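Local coordinates for protein thiamin pyrophosphokinase (Saccharomyces cerevisiae, PDB 1IG0) that transfers a pyrophosphate group from ATP to thiamine, giving thiamine diphosphate and AMP, as the sole such enzyme of yeast and as a homodimer, at residues I31-D36 and K60-K65; T182-L187 and A213-L218. All blocks are in the same frame, centred on the assembly; numbering follows the deposited sequence.

Overall arrangement
From the N terminus, the loop 31-36, between strands 23-26 and 38-43, comes first; after strand 38-43 and helix 52-61 the chain returns to it at 60-65, so contact 1 closes a loop of 23 residues before contact 2 opens. Contact 2 then pairs strand 184-189 with strand 216-221, the two joined along the chain by helix 196-212. The two contacts follow in series, neither nested nor crossed, with centres about 11 Å apart. Both reach the same large mixed sheet, in which strand 38-43 lies between 64-68 and 184-189. They also touch directly: P33 CG lies 3.7 Å from S185 OG, and H62 NE2 packs against L187 CB.

Contact 1 of 2, residues I31-D36 and K60-K65; sequences IHPNED and KLHDLK
L61 and H62, where the chain passes from helix 52-61 toward strand 64-68, meet H32, P33 and the backbone O of I31 in the loop before strand 38-43, through CH-pi packing and polar backbone atoms with no direct hydrogen bond between the segments. L61 CD2 sits over the centre of the H32 ring, 3.6 Å from its centroid and only 9° off the normal. With CG anti to the backbone N (chi1 -174°), the imidazole presents a face to L61 CD2, while ND1 is in a weak hydrogen bond with O of the C-terminal residue L319. This is the second half of a beta-alpha-beta crossover that starts with strand 38-43. P33 CG lies over a face of the H62 ring, offset toward the rim and 3.8 Å from the centroid; I31 O lies 3.0 Å from H62 CE1, oblique to the ring. H62 ND1 is bonded to I58 O of the helix, which fixes the ring's turn. P33 CD also rests 3.5 Å from L61 O. A water donates to that carbonyl at 2.9 Å and weakly to P33 O. Replacing H32 by an alanine removes the ring, which would probably open a gap beside L61 CD2 and leave L319 O without this weak partner.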
ATOM      1  N   ILE B  31      -0.150 -14.497  14.535  1.00 26.53           N
ATOM      2  CA  ILE B  31      -1.600 -14.641  14.608  1.00 26.55           C
ATOM      3  C   ILE B  31      -2.052 -15.267  15.923  1.00 26.89           C
ATOM      4  O   ILE B  31      -3.081 -14.883  16.479  1.00 26.00           O
ATOM      5  CB  ILE B  31      -2.117 -15.522  13.451  1.00 26.30           C
ATOM      6  CG1 ILE B  31      -1.703 -14.909  12.112  1.00 25.81           C
ATOM      7  CG2 ILE B  31      -3.633 -15.656  13.529  1.00 26.95           C
ATOM      8  CD1 ILE B  31      -1.980 -15.802  10.916  1.00 26.04           C
ATOM      9  N   HIS B  32      -1.282 -16.233  16.411  1.00 26.67           N
ATOM     10  CA  HIS B  32      -1.607 -16.919  17.657  1.00 28.12           C
ATOM     11  C   HIS B  32      -0.669 -16.455  18.772  1.00 28.26           C
ATOM     12  O   HIS B  32       0.444 -16.961  18.916  1.00 28.67           O
ATOM     13  CB  HIS B  32      -1.500 -18.437  17.446  1.00 28.36           C
ATOM     14  CG  HIS B  32      -1.952 -19.258  18.615  1.00 29.57           C
ATOM     15  ND1 HIS B  32      -2.386 -20.560  18.480  1.00 29.82           N
ATOM     16  CD2 HIS B  32      -2.017 -18.977  19.939  1.00 30.07           C
ATOM     17  CE1 HIS B  32      -2.700 -21.045  19.668  1.00 29.99           C
ATOM     18  NE2 HIS B  32      -2.484 -20.104  20.570  1.00 30.15           N
ATOM     19  N   PRO B  33      -1.116 -15.475  19.576  1.00 28.94           N
ATOM     20  CA  PRO B  33      -0.346 -14.912  20.690  1.00 30.13           C
ATOM     21  C   PRO B  33       0.164 -15.980  21.656  1.00 31.82           C
ATOM     22  O   PRO B  33      -0.465 -17.024  21.830  1.00 31.34           O
ATOM     23  CB  PRO B  33      -1.348 -13.975  21.359  1.00 29.81           C
ATOM     24  CG  PRO B  33      -2.218 -13.543  20.223  1.00 29.66           C
ATOM     25  CD  PRO B  33      -2.442 -14.839  19.490  1.00 28.83           C
ATOM     26  N   ASN B  34       1.303 -15.714  22.286  1.00 33.84           N
ATOM     27  CA  ASN B  34       1.874 -16.654  23.240  1.00 36.50           C
ATOM     28  C   ASN B  34       1.126 -16.530  24.563  1.00 37.55           C
ATOM     29  O   ASN B  34       0.623 -15.459  24.903  1.00 36.72           O
ATOM     30  CB  ASN B  34       3.365 -16.373  23.438  1.00 38.87           C
ATOM     31  CG  ASN B  34       4.159 -16.514  22.150  1.00 41.16           C
ATOM     32  OD1 ASN B  34       4.042 -17.514  21.443  1.00 42.14           O
ATOM     33  ND2 ASN B  34       4.980 -15.514  21.847  1.00 42.42           N
ATOM     34  N   GLU B  35       1.057 -17.629  25.306  1.00 39.07           N
ATOM     35  CA  GLU B  35       0.344 -17.658  26.577  1.00 40.56           C
ATOM     36  C   GLU B  35       0.718 -16.607  27.619  1.00 39.97           C
ATOM     37  O   GLU B  35      -0.146 -16.144  28.363  1.00 39.88           O
ATOM     38  CB  GLU B  35       0.461 -19.049  27.218  1.00 42.60           C
ATOM     39  CG  GLU B  35       1.655 -19.892  26.774  1.00 45.94           C
ATOM     40  CD  GLU B  35       1.355 -20.731  25.543  1.00 47.40           C
ATOM     41  OE1 GLU B  35       1.340 -20.177  24.424  1.00 48.62           O
ATOM     42  OE2 GLU B  35       1.123 -21.951  25.697  1.00 48.41           O
ATOM     43  N   ASP B  36       1.989 -16.219  27.672  1.00 39.51           N
ATOM     44  CA  ASP B  36       2.456 -15.257  28.670  1.00 39.08           C
ATOM     45  C   ASP B  36       2.303 -13.779  28.302  1.00 36.98           C
ATOM     46  O   ASP B  36       2.494 -12.909  29.151  1.00 37.95           O
ATOM     47  CB  ASP B  36       3.928 -15.528  28.999  1.00 41.32           C
ATOM     48  CG  ASP B  36       4.359 -14.920  30.326  1.00 44.06           C
ATOM     49  OD1 ASP B  36       3.723 -13.948  30.785  1.00 44.76           O
ATOM     50  OD2 ASP B  36       5.352 -15.411  30.909  1.00 45.87           O
ATOM     51  N   LYS B  60     -11.075 -15.427  19.160  1.00 26.15           N
ATOM     52  CA  LYS B  60     -10.905 -16.250  20.350  1.00 27.34           C
ATOM     53  C   LYS B  60      -9.450 -16.268  20.818  1.00 26.82           C
ATOM     54  O   LYS B  60      -9.176 -16.403  22.011  1.00 26.58           O
ATOM     55  CB  LYS B  60     -11.376 -17.680  20.067  1.00 29.85           C
ATOM     56  CG  LYS B  60     -11.419 -18.580  21.294  1.00 33.75           C
ATOM     57  CD  LYS B  60     -11.989 -19.953  20.958  1.00 36.68           C
ATOM     58  CE  LYS B  60     -12.163 -20.808  22.208  1.00 38.55           C
ATOM     59  NZ  LYS B  60     -10.871 -21.028  22.918  1.00 40.15           N
ATOM     60  N   LEU B  61      -8.522 -16.128  19.876  1.00 25.97           N
ATOM     61  CA  LEU B  61      -7.097 -16.144  20.194  1.00 25.33           C
ATOM     62  C   LEU B  61      -6.566 -14.837  20.773  1.00 24.52           C
ATOM     63  O   LEU B  61      -5.429 -14.780  21.244  1.00 23.65           O
ATOM     64  CB  LEU B  61      -6.285 -16.509  18.949  1.00 26.58           C
ATOM     65  CG  LEU B  61      -6.329 -17.971  18.505  1.00 28.04           C
ATOM     66  CD1 LEU B  61      -5.572 -18.131  17.196  1.00 28.99           C
ATOM     67  CD2 LEU B  61      -5.719 -18.846  19.589  1.00 28.79           C
ATOM     68  N   HIS B  62      -7.376 -13.787  20.735  1.00 23.25           N
ATOM     69  CA  HIS B  62      -6.947 -12.503  21.273  1.00 21.94           C
ATOM     70  C   HIS B  62      -7.832 -12.061  22.427  1.00 21.56           C
ATOM     71  O   HIS B  62      -9.034 -12.318  22.437  1.00 21.21           O
ATOM     72  CB  HIS B  62      -6.927 -11.445  20.169  1.00 20.94           C
ATOM     73  CG  HIS B  62      -5.903 -11.712  19.109  1.00 21.12           C
ATOM     74  ND1 HIS B  62      -6.038 -12.724  18.185  1.00 19.49           N
ATOM     75  CD2 HIS B  62      -4.703 -11.135  18.861  1.00 20.20           C
ATOM     76  CE1 HIS B  62      -4.965 -12.762  17.414  1.00 19.24           C
ATOM     77  NE2 HIS B  62      -4.140 -11.807  17.805  1.00 19.59           N
ATOM     78  N   ASP B  63      -7.222 -11.400  23.403  1.00 21.47           N
ATOM     79  CA  ASP B  63      -7.937 -10.938  24.585  1.00 21.79           C
ATOM     80  C   ASP B  63      -8.784  -9.692  24.344  1.00 21.61           C
ATOM     81  O   ASP B  63     -10.015  -9.755  24.360  1.00 22.99           O
ATOM     82  CB  ASP B  63      -6.939 -10.687  25.719  1.00 22.43           C
ATOM     83  CG  ASP B  63      -7.590 -10.103  26.957  1.00 24.49           C
ATOM     84  OD1 ASP B  63      -8.774 -10.408  27.214  1.00 24.62           O
ATOM     85  OD2 ASP B  63      -6.912  -9.349  27.686  1.00 25.06           O
ATOM     86  N   LEU B  64      -8.124  -8.561  24.121  1.00 20.43           N
ATOM     87  CA  LEU B  64      -8.823  -7.303  23.892  1.00 18.90           C
ATOM     88  C   LEU B  64      -9.180  -7.085  22.423  1.00 19.73           C
ATOM     89  O   LEU B  64      -8.428  -7.463  21.527  1.00 19.02           O
ATOM     90  CB  LEU B  64      -7.959  -6.132  24.376  1.00 18.85           C
ATOM     91  CG  LEU B  64      -8.594  -4.738  24.348  1.00 18.63           C
ATOM     92  CD1 LEU B  64      -9.649  -4.636  25.438  1.00 19.45           C
ATOM     93  CD2 LEU B  64      -7.526  -3.681  24.565  1.00 18.56           C
ATOM     94  N   LYS B  65     -10.343  -6.482  22.188  1.00 19.46           N
ATOM     95  CA  LYS B  65     -10.792  -6.169  20.835  1.00 19.84           C
ATOM     96  C   LYS B  65     -11.142  -4.691  20.790  1.00 19.24           C
ATOM     97  O   LYS B  65     -11.973  -4.215  21.565  1.00 18.07           O
ATOM     98  CB  LYS B  65     -12.020  -6.995  20.441  1.00 19.13           C
ATOM     99  CG  LYS B  65     -11.759  -8.480  20.262  1.00 21.49           C
ATOM    100  CD  LYS B  65     -11.768  -9.212  21.591  1.00 22.20           C
ATOM    101  CE  LYS B  65     -11.535 -10.700  21.398  1.00 23.52           C
ATOM    102  NZ  LYS B  65     -11.691 -11.437  22.679  1.00 24.75           N
TER
HETATM  103  O   HOH W   1      -3.869 -17.074  21.990  1.00 42.86           O

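Contact 2 of 2, residues T182-L187 and A213-L218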
ATOM      1  N   THR B 182       4.818  -6.100  29.905  1.00 22.09           N
ATOM      2  CA  THR B 182       4.391  -7.347  29.282  1.00 21.67           C
ATOM      3  C   THR B 182       4.122  -7.070  27.809  1.00 21.06           C
ATOM      4  O   THR B 182       3.438  -6.107  27.467  1.00 20.43           O
ATOM      5  CB  THR B 182       3.102  -7.893  29.933  1.00 22.02           C
ATOM      6  OG1 THR B 182       3.353  -8.180  31.313  1.00 22.61           O
ATOM      7  CG2 THR B 182       2.647  -9.167  29.234  1.00 22.42           C
ATOM      8  N   PRO B 183       4.669  -7.905  26.913  1.00 20.84           N
ATOM      9  CA  PRO B 183       4.465  -7.715  25.475  1.00 20.40           C
ATOM     10  C   PRO B 183       2.993  -7.739  25.084  1.00 20.28           C
ATOM     11  O   PRO B 183       2.180  -8.393  25.734  1.00 20.48           O
ATOM     12  CB  PRO B 183       5.234  -8.882  24.862  1.00 21.57           C
ATOM     13  CG  PRO B 183       6.335  -9.113  25.853  1.00 21.46           C
ATOM     14  CD  PRO B 183       5.595  -9.022  27.165  1.00 21.28           C
ATOM     15  N   ILE B 184       2.658  -7.021  24.018  1.00 19.49           N
ATOM     16  CA  ILE B 184       1.288  -6.972  23.527  1.00 19.35           C
ATOM     17  C   ILE B 184       1.255  -7.422  22.074  1.00 19.65           C
ATOM     18  O   ILE B 184       1.705  -6.699  21.182  1.00 19.18           O
ATOM     19  CB  ILE B 184       0.702  -5.544  23.605  1.00 18.11           C
ATOM     20  CG1 ILE B 184       0.690  -5.061  25.056  1.00 17.63           C
ATOM     21  CG2 ILE B 184      -0.714  -5.529  23.037  1.00 18.99           C
ATOM     22  CD1 ILE B 184       0.202  -3.626  25.219  1.00 18.13           C
ATOM     23  N   SER B 185       0.740  -8.624  21.840  1.00 19.36           N
ATOM     24  CA  SER B 185       0.634  -9.150  20.485  1.00 19.58           C
ATOM     25  C   SER B 185      -0.567  -8.464  19.845  1.00 19.80           C
ATOM     26  O   SER B 185      -1.711  -8.696  20.241  1.00 19.03           O
ATOM     27  CB  SER B 185       0.429 -10.665  20.510  1.00 20.25           C
ATOM     28  OG  SER B 185       0.408 -11.188  19.193  1.00 21.73           O
ATOM     29  N   LEU B 186      -0.298  -7.619  18.856  1.00 18.87           N
ATOM     30  CA  LEU B 186      -1.345  -6.860  18.182  1.00 18.54           C
ATOM     31  C   LEU B 186      -1.565  -7.268  16.726  1.00 18.41           C
ATOM     32  O   LEU B 186      -0.665  -7.152  15.894  1.00 18.93           O
ATOM     33  CB  LEU B 186      -1.001  -5.370  18.257  1.00 18.63           C
ATOM     34  CG  LEU B 186      -1.922  -4.338  17.606  1.00 17.76           C
ATOM     35  CD1 LEU B 186      -3.287  -4.355  18.277  1.00 18.52           C
ATOM     36  CD2 LEU B 186      -1.279  -2.960  17.720  1.00 18.27           C
ATOM     37  N   LEU B 187      -2.769  -7.746  16.428  1.00 18.32           N
ATOM     38  CA  LEU B 187      -3.126  -8.153  15.073  1.00 18.46           C
ATOM     39  C   LEU B 187      -4.152  -7.146  14.565  1.00 18.79           C
ATOM     40  O   LEU B 187      -5.192  -6.947  15.191  1.00 19.15           O
ATOM     41  CB  LEU B 187      -3.725  -9.562  15.079  1.00 18.45           C
ATOM     42  CG  LEU B 187      -3.969 -10.211  13.713  1.00 18.29           C
ATOM     43  CD1 LEU B 187      -2.644 -10.380  12.978  1.00 17.32           C
ATOM     44  CD2 LEU B 187      -4.647 -11.559  13.902  1.00 18.21           C
ATOM     45  N   ALA B 213       7.372   2.325  21.456  1.00 24.41           N
ATOM     46  CA  ALA B 213       6.535   1.445  22.270  1.00 23.17           C
ATOM     47  C   ALA B 213       6.882   0.016  21.877  1.00 22.55           C
ATOM     48  O   ALA B 213       6.017  -0.759  21.463  1.00 21.12           O
ATOM     49  CB  ALA B 213       5.058   1.726  22.010  1.00 23.43           C
ATOM     50  N   SER B 214       8.162  -0.312  22.018  1.00 22.31           N
ATOM     51  CA  SER B 214       8.698  -1.617  21.649  1.00 22.80           C
ATOM     52  C   SER B 214       8.001  -2.837  22.231  1.00 22.20           C
ATOM     53  O   SER B 214       8.198  -3.943  21.732  1.00 22.56           O
ATOM     54  CB  SER B 214      10.189  -1.686  21.991  1.00 24.04           C
ATOM     55  OG  SER B 214      10.398  -1.572  23.387  1.00 26.14           O
ATOM     56  N   TYR B 215       7.198  -2.663  23.276  1.00 21.71           N
ATOM     57  CA  TYR B 215       6.505  -3.811  23.853  1.00 20.90           C
ATOM     58  C   TYR B 215       5.406  -4.314  22.921  1.00 20.45           C
ATOM     59  O   TYR B 215       4.925  -5.440  23.064  1.00 18.86           O
ATOM     60  CB  TYR B 215       5.936  -3.463  25.233  1.00 21.38           C
ATOM     61  CG  TYR B 215       5.188  -2.155  25.299  1.00 20.84           C
ATOM     62  CD1 TYR B 215       3.842  -2.077  24.944  1.00 19.81           C
ATOM     63  CD2 TYR B 215       5.832  -0.986  25.707  1.00 20.00           C
ATOM     64  CE1 TYR B 215       3.156  -0.868  24.995  1.00 19.07           C
ATOM     65  CE2 TYR B 215       5.154   0.230  25.758  1.00 19.95           C
ATOM     66  CZ  TYR B 215       3.817   0.281  25.401  1.00 19.32           C
ATOM     67  OH  TYR B 215       3.147   1.482  25.437  1.00 18.13           O
ATOM     68  N   PHE B 216       5.017  -3.478  21.960  1.00 19.19           N
ATOM     69  CA  PHE B 216       4.000  -3.853  20.983  1.00 20.09           C
ATOM     70  C   PHE B 216       4.625  -4.732  19.908  1.00 20.39           C
ATOM     71  O   PHE B 216       5.785  -4.545  19.535  1.00 20.18           O
ATOM     72  CB  PHE B 216       3.417  -2.622  20.279  1.00 20.05           C
ATOM     73  CG  PHE B 216       2.279  -1.966  21.009  1.00 19.95           C
ATOM     74  CD1 PHE B 216       2.453  -0.734  21.631  1.00 19.31           C
ATOM     75  CD2 PHE B 216       1.018  -2.557  21.030  1.00 19.15           C
ATOM     76  CE1 PHE B 216       1.384  -0.094  22.262  1.00 20.19           C
ATOM     77  CE2 PHE B 216      -0.059  -1.929  21.658  1.00 19.54           C
ATOM     78  CZ  PHE B 216       0.125  -0.694  22.274  1.00 19.36           C
ATOM     79  N   LYS B 217       3.847  -5.688  19.416  1.00 21.04           N
ATOM     80  CA  LYS B 217       4.281  -6.578  18.348  1.00 22.08           C
ATOM     81  C   LYS B 217       3.133  -6.533  17.350  1.00 21.43           C
ATOM     82  O   LYS B 217       2.200  -7.335  17.411  1.00 20.74           O
ATOM     83  CB  LYS B 217       4.476  -8.004  18.860  1.00 24.28           C
ATOM     84  CG  LYS B 217       5.421  -8.129  20.044  1.00 28.95           C
ATOM     85  CD  LYS B 217       5.751  -9.590  20.309  1.00 31.74           C
ATOM     86  CE  LYS B 217       4.485 -10.423  20.446  1.00 33.00           C
ATOM     87  NZ  LYS B 217       4.771 -11.883  20.388  1.00 36.55           N
ATOM     88  N   LEU B 218       3.210  -5.570  16.439  1.00 20.13           N
ATOM     89  CA  LEU B 218       2.174  -5.357  15.442  1.00 19.52           C
ATOM     90  C   LEU B 218       2.322  -6.132  14.140  1.00 19.32           C
ATOM     91  O   LEU B 218       3.414  -6.252  13.583  1.00 19.04           O
ATOM     92  CB  LEU B 218       2.074  -3.861  15.127  1.00 19.02           C
ATOM     93  CG  LEU B 218       1.190  -3.423  13.954  1.00 18.35           C
ATOM     94  CD1 LEU B 218      -0.265  -3.783  14.218  1.00 17.75           C
ATOM     95  CD2 LEU B 218       1.337  -1.922  13.751  1.00 17.01           C
TER
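Strands 184-187 and 216-218 run parallel, 4.7 Å apart at closest approach and 23° from alignment, with I184 opposite F216, S185 opposite K217 and L186 opposite L218. The ladder alternates in the parallel manner: I184 N donates to Y215 O at 2.9 Å, I184 O accepts from K217 N, and L186 N donates to K217 O. The first of these is nearly straight, 165° at the hydrogen. A CA-H...O contact, L218 CA to L186 O at 3.4 Å, carries the pairing on. Ahead of the strand, the type I turn A213-F216 is closed by F216 N to A213 O and brings the chain round from helix 196-212. Strand 184-189, that helix and strand 216-221 form a beta-alpha-beta unit of the large mixed sheet, within the catalytic family region. On the face bearing I184, L186, F216 and L218, the isoleucine lies alongside the phenylalanine: CG2 meets F216 CE2 at 3.9 Å, and CD1 reaches over one face of the ring. With CG1 anti to the carbonyl carbon (chi1 -61°) and the chain extended beyond it, I184 brings CD1 within 4.0 Å of Y215 CD1. L186 CD2 fits between F216 CD2 and L218 CD1, the latter 3.7 Å off, where the two leucines lie side by side. Helix 126-139 packs on this face through I134 and F138, while L209 of helix 196-212 meets both F216 and L218, and L206 meets L218. The Y215 hydroxyl is hydrogen-bonded to S135, and its ring meets F178 edge-to-face. On the other face, the K217 chain bends at chi3 and lays CE 4.1 Å from S185 CB, its NZ joined by a salt bridge to E37.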